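Local atomic coordinates of putative phosphoglycolate phosphatase (Lactobacillus delbrueckii, PDB entry 2HI0), a protein that probably acts as a phosphoglycolate phosphatase, a hydrolase of the haloacid dehalogenase superfamily that releases phosphate from 2-phosphoglycolate. Residues A[12-17]-A[188-193]; A[8-13]-A[131-136]. All coordinates share one frame; numbering follows the deposited sequence.

Contacts 1 and 2 lie side by side, their centres about 7 Å apart, near the centre of the folded chain, and both use the end of strand 6-9 and the loop that follows it, sharing D12 and G13. Contact 2 joins this stretch to 131-136 at the end of strand 128-133; contact 1 joins it to 188-193, much later in the chain, at the end of strand 185-189. In the parallel sheet strand 6-9 runs between those two; I188 is probably hydrogen-bonded through its backbone to I8 and to D10 just after the strand. The ends of 6-9 and 185-189 supply the sodium ligands and 131-136 flanks D10 and D12, consistent with a haloacid dehalogenase (HAD) active site.

Contact 1 of 2, residues A[12-17]-A[188-193]; sequences DGTILD and IGDSEI. With NA (sodium ion), chain C.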
loop_
_atom_site.group_PDB
_atom_site.type_symbol
_atom_site.label_atom_id
_atom_site.label_comp_id
_atom_site.label_asym_id
_atom_site.label_seq_id
_atom_site.Cartn_x
_atom_site.Cartn_y
_atom_site.Cartn_z
ATOM N N ASP A 12 2.105 -0.483 -3.086
ATOM C CA ASP A 12 0.979 -0.721 -4.005
ATOM C C ASP A 12 0.352 0.573 -4.472
ATOM O O ASP A 12 0.019 1.412 -3.641
ATOM C CB ASP A 12 -0.125 -1.553 -3.345
ATOM C CG ASP A 12 0.258 -2.963 -3.101
ATOM O OD1 ASP A 12 0.515 -3.712 -4.040
ATOM O OD2 ASP A 12 0.250 -3.360 -1.911
ATOM N N GLY A 13 0.253 0.784 -5.782
ATOM C CA GLY A 13 -0.441 1.981 -6.284
ATOM C C GLY A 13 0.355 3.263 -6.184
ATOM O O GLY A 13 -0.125 4.333 -6.537
ATOM N N THR A 14 1.584 3.172 -5.691
ATOM C CA THR A 14 2.383 4.329 -5.381
ATOM C C THR A 14 3.686 4.209 -6.144
ATOM O O THR A 14 3.947 4.975 -7.066
ATOM C CB THR A 14 2.600 4.502 -3.852
ATOM O OG1 THR A 14 1.305 4.548 -3.203
ATOM C CG2 THR A 14 3.338 5.740 -3.570
ATOM N N ILE A 15 4.531 3.241 -5.785
ATOM C CA ILE A 15 5.762 3.046 -6.547
ATOM C C ILE A 15 5.733 1.864 -7.533
ATOM O O ILE A 15 6.413 1.883 -8.527
ATOM C CB ILE A 15 7.005 2.993 -5.655
ATOM C CG1 ILE A 15 7.001 1.753 -4.728
ATOM C CG2 ILE A 15 7.165 4.343 -4.885
ATOM C CD1 ILE A 15 8.312 1.593 -3.866
ATOM N N LEU A 16 4.876 0.880 -7.238
ATOM C CA LEU A 16 4.724 -0.337 -8.040
ATOM C C LEU A 16 3.276 -0.512 -8.505
ATOM O O LEU A 16 2.334 -0.379 -7.719
ATOM C CB LEU A 16 5.158 -1.594 -7.273
ATOM C CG LEU A 16 6.681 -1.737 -7.117
ATOM C CD1 LEU A 16 6.981 -3.031 -6.404
ATOM C CD2 LEU A 16 7.417 -1.741 -8.459
ATOM N N ASP A 17 3.145 -0.855 -9.792
ATOM C CA ASP A 17 1.885 -1.103 -10.470
ATOM C C ASP A 17 1.569 -2.602 -10.237
ATOM O O ASP A 17 1.991 -3.480 -11.007
ATOM C CB ASP A 17 2.086 -0.767 -11.939
ATOM C CG ASP A 17 0.836 -0.808 -12.744
ATOM O OD1 ASP A 17 -0.201 -1.323 -12.268
ATOM O OD2 ASP A 17 0.961 -0.308 -13.883
ATOM N N ILE A 188 4.292 9.126 1.482
ATOM C CA ILE A 188 3.724 9.246 0.120
ATOM C C ILE A 188 2.885 8.003 -0.128
ATOM O O ILE A 188 3.369 6.888 -0.013
ATOM C CB ILE A 188 4.791 9.335 -0.938
ATOM C CG1 ILE A 188 5.759 10.514 -0.679
ATOM C CG2 ILE A 188 4.132 9.389 -2.348
ATOM C CD1 ILE A 188 7.087 10.045 -0.135
ATOM N N GLY A 189 1.620 8.187 -0.482
ATOM C CA GLY A 189 0.789 7.001 -0.775
ATOM C C GLY A 189 -0.482 7.320 -1.554
ATOM O O GLY A 189 -0.753 8.483 -1.843
ATOM N N ASP A 190 -1.244 6.284 -1.905
ATOM C CA ASP A 190 -2.398 6.440 -2.775
ATOM C C ASP A 190 -3.763 6.235 -2.091
ATOM O O ASP A 190 -4.778 6.232 -2.772
ATOM C CB ASP A 190 -2.287 5.427 -3.923
ATOM C CG ASP A 190 -2.362 3.972 -3.424
ATOM O OD1 ASP A 190 -1.818 3.697 -2.328
ATOM O OD2 ASP A 190 -2.962 3.087 -4.081
ATOM N N SER A 191 -3.778 6.067 -0.774
ATOM C CA SER A 191 -5.021 5.735 -0.097
ATOM C C SER A 191 -5.245 6.509 1.196
ATOM O O SER A 191 -4.363 7.225 1.721
ATOM C CB SER A 191 -5.063 4.236 0.182
ATOM O OG SER A 191 -4.369 3.921 1.384
ATOM N N GLU A 192 -6.454 6.322 1.735
ATOM C CA GLU A 192 -6.822 6.864 3.063
ATOM C C GLU A 192 -5.972 6.290 4.194
ATOM O O GLU A 192 -5.750 6.952 5.203
ATOM C CB GLU A 192 -8.320 6.643 3.344
ATOM C CG GLU A 192 -8.758 5.228 3.724
ATOM C CD GLU A 192 -8.861 4.164 2.611
ATOM O OE1 GLU A 192 -8.327 4.369 1.498
ATOM O OE2 GLU A 192 -9.503 3.107 2.902
ATOM N N ILE A 193 -5.510 5.045 4.038
ATOM C CA ILE A 193 -4.650 4.404 5.052
ATOM C C ILE A 193 -3.324 5.162 5.137
ATOM O O ILE A 193 -2.772 5.296 6.238
ATOM C CB ILE A 193 -4.429 2.904 4.750
ATOM C CG1 ILE A 193 -5.774 2.184 4.682
ATOM C CG2 ILE A 193 -3.407 2.238 5.730
ATOM C CD1 ILE A 193 -6.591 2.391 5.909
HETATM NA NA NA C . -1.273 1.575 -1.511
HETATM O O HOH W 1 -2.595 2.419 0.677
#
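D190 meets D12 through a sodium ion and touches G13 and T14 directly, in the metal site of a HAD fold, where D10, D12 and T14 fit the DxDx(T/V) signature of the strand 6-9 end. From the backbone outward, D190 CB passes 3.6 Å from G13 O and also nears the T14 hydroxyl. Its CG sits between the backbone N and the carbonyl carbon (chi1 64°), which turns the carboxylate toward the loop. There the two oxygens part company. OD1 of D190 binds the sodium at 2.3 Å. OD2 of D190 lies beside G13 CA at 3.5 Å; F212 N is its hydrogen-bond partner. D12 supplies the metal with its backbone O, not its carboxylate; D10 OD2 and a water are further ligands. The ion thus holds D190 OD1 and D12 O, both acceptors, side by side. A β-carbon on G13, at positive phi, would collide with D190 OD2. T14 splits its two branches: OG1 gives a weak hydrogen bond back to D12 O and lies close to D190, whereas the methyl CG2 packs against I188, 3.7 Å from I188 O and 3.9 Å from I188 CG2.

Contact 2 of 2, residues A[8-13]-A[131-136]; sequences IFDMDG and VVSNKP. With NA (sodium ion), chain C.
The carboxylate of D12 takes K135 NZ on the syn side of OD1, only 15° out of its plane, in a 2.7 Å salt bridge between NZ and OD1. Two waters donate to D12 OD2, tilted to opposite sides of the carboxylate plane, and one of them also accepts from K135 NZ. The flat group of D10 is flanked likewise: two waters donate to OD1 from opposite sides of its plane, S133 CA lies 3.6 Å from OD1, and OD2 binds the sodium ion at 2.1 Å. One water is common to both carboxylates; it also accepts from D12 N and bonds S133 OG at 2.6 Å, and the other water on D10 accepts from N134 N. K165 forms a salt bridge to D10 OD1, and T18 and Y101 add bonds to D12 OD1 and K135 NZ. Replacing D12 with an alanine would probably leave K135 NZ without its carboxylate mate and the shared water with one acceptor fewer. Extended as far as SE (CG anti to the backbone N, chi1 174°), selenomethionine M11 brings SE to 3.7 Å from K135 CE, the two chains meeting at about a right angle. S133 OG accepts from K135 N, an ST turn that helps shape the corner leading to the lysine. Behind this polar end, V132 N donates to F9 O at 3.0 Å in the parallel pairing of the strands, and I8 CG2 lies 3.8 Å from V132 CG2, the side chains pointing the same way. I8 and V132 pack against helix 169-178, F9 against helix 115-124, and M11, S133 and K135 against helix 137-147, so helices sandwich the central strands 6-9 and 128-133.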
loop_
_atom_site.group_PDB
_atom_site.type_symbol
_atom_site.label_atom_id
_atom_site.label_comp_id
_atom_site.label_asym_id
_atom_site.label_seq_id
_atom_site.Cartn_x
_atom_site.Cartn_y
_atom_site.Cartn_z
ATOM N N ILE A 8 9.179 8.466 2.687
ATOM C CA ILE A 8 8.722 7.128 3.052
ATOM C C ILE A 8 7.516 6.837 2.164
ATOM O O ILE A 8 6.503 7.559 2.232
ATOM C CB ILE A 8 8.339 7.061 4.529
ATOM C CG1 ILE A 8 9.479 7.531 5.413
ATOM C CG2 ILE A 8 7.959 5.622 4.905
ATOM C CD1 ILE A 8 9.006 7.674 6.912
ATOM N N PHE A 9 7.637 5.802 1.325
ATOM C CA PHE A 9 6.647 5.475 0.307
ATOM C C PHE A 9 5.875 4.200 0.672
ATOM O O PHE A 9 6.444 3.191 1.126
ATOM C CB PHE A 9 7.303 5.174 -1.037
ATOM C CG PHE A 9 8.060 6.330 -1.626
ATOM C CD1 PHE A 9 9.331 6.639 -1.194
ATOM C CD2 PHE A 9 7.464 7.143 -2.559
ATOM C CE1 PHE A 9 10.015 7.699 -1.739
ATOM C CE2 PHE A 9 8.179 8.203 -3.115
ATOM C CZ PHE A 9 9.429 8.472 -2.684
ATOM N N ASP A 10 4.585 4.245 0.420
ATOM C CA ASP A 10 3.799 2.993 0.255
ATOM C C ASP A 10 4.239 2.315 -1.071
ATOM O O ASP A 10 4.917 2.926 -1.910
ATOM C CB ASP A 10 2.314 3.309 0.203
ATOM C CG ASP A 10 1.446 2.064 0.288
ATOM O OD1 ASP A 10 1.821 1.052 0.923
ATOM O OD2 ASP A 10 0.377 2.107 -0.333
HETATM N N MSE A 11 3.940 1.032 -1.236
HETATM C CA MSE A 11 4.343 0.275 -2.417
HETATM C C MSE A 11 3.201 0.208 -3.447
HETATM O O MSE A 11 3.339 0.783 -4.550
HETATM C CB MSE A 11 4.822 -1.127 -2.028
HETATM C CG MSE A 11 5.102 -2.000 -3.198
HETATM SE SE MSE A 11 6.164 -3.516 -2.710
HETATM C CE MSE A 11 7.977 -2.834 -2.731
ATOM N N ASP A 12 2.105 -0.483 -3.086
ATOM C CA ASP A 12 0.979 -0.721 -4.005
ATOM C C ASP A 12 0.352 0.573 -4.472
ATOM O O ASP A 12 0.019 1.412 -3.641
ATOM C CB ASP A 12 -0.125 -1.553 -3.345
ATOM C CG ASP A 12 0.258 -2.963 -3.101
ATOM O OD1 ASP A 12 0.515 -3.712 -4.040
ATOM O OD2 ASP A 12 0.250 -3.360 -1.911
ATOM N N GLY A 13 0.253 0.784 -5.782
ATOM C CA GLY A 13 -0.441 1.981 -6.284
ATOM C C GLY A 13 0.355 3.263 -6.184
ATOM O O GLY A 13 -0.125 4.333 -6.537
ATOM N N VAL A 131 10.488 2.320 2.131
ATOM C CA VAL A 131 9.197 1.712 1.800
ATOM C C VAL A 131 8.616 1.128 3.083
ATOM O O VAL A 131 9.297 0.417 3.804
ATOM C CB VAL A 131 9.320 0.578 0.783
ATOM C CG1 VAL A 131 7.899 -0.099 0.522
ATOM C CG2 VAL A 131 9.965 1.054 -0.474
ATOM N N VAL A 132 7.389 1.504 3.373
ATOM C CA VAL A 132 6.619 0.935 4.486
ATOM C C VAL A 132 5.233 0.641 3.918
ATOM O O VAL A 132 4.490 1.544 3.513
ATOM C CB VAL A 132 6.585 1.860 5.713
ATOM C CG1 VAL A 132 5.675 1.258 6.811
ATOM C CG2 VAL A 132 7.996 2.104 6.229
ATOM N N SER A 133 4.885 -0.633 3.872
ATOM C CA SER A 133 3.728 -1.138 3.093
ATOM C C SER A 133 2.949 -2.197 3.906
ATOM O O SER A 133 3.534 -2.979 4.661
ATOM C CB SER A 133 4.282 -1.763 1.816
ATOM O OG SER A 133 3.321 -2.478 1.072
ATOM N N ASN A 134 1.641 -2.268 3.664
ATOM C CA ASN A 134 0.789 -3.339 4.224
ATOM C C ASN A 134 0.817 -4.612 3.385
ATOM O O ASN A 134 0.227 -5.608 3.795
ATOM C CB ASN A 134 -0.703 -2.896 4.390
ATOM C CG ASN A 134 -0.953 -2.156 5.723
ATOM O OD1 ASN A 134 -0.107 -2.210 6.630
ATOM N ND2 ASN A 134 -2.083 -1.459 5.813
ATOM N N LYS A 135 1.587 -4.609 2.296
ATOM C CA LYS A 135 1.875 -5.853 1.554
ATOM C C LYS A 135 2.687 -6.793 2.448
ATOM O O LYS A 135 3.566 -6.330 3.190
ATOM C CB LYS A 135 2.644 -5.543 0.281
ATOM C CG LYS A 135 2.993 -6.781 -0.541
ATOM C CD LYS A 135 3.778 -6.411 -1.835
ATOM C CE LYS A 135 3.048 -5.462 -2.777
ATOM N NZ LYS A 135 1.705 -5.958 -3.215
ATOM N N PRO A 136 2.383 -8.085 2.451
ATOM C CA PRO A 136 3.222 -8.923 3.299
ATOM C C PRO A 136 4.712 -8.730 3.057
ATOM O O PRO A 136 5.169 -8.596 1.898
ATOM C CB PRO A 136 2.800 -10.360 2.917
ATOM C CG PRO A 136 1.390 -10.178 2.447
ATOM C CD PRO A 136 1.387 -8.879 1.706
HETATM NA NA NA C . -1.273 1.575 -1.511
HETATM O O HOH W 2 1.646 -1.217 -0.381
HETATM O O HOH W 3 0.204 -0.299 2.318
HETATM O O HOH W 4 -0.560 -6.058 -1.143
HETATM O O HOH W 1 -2.595 2.419 0.677
#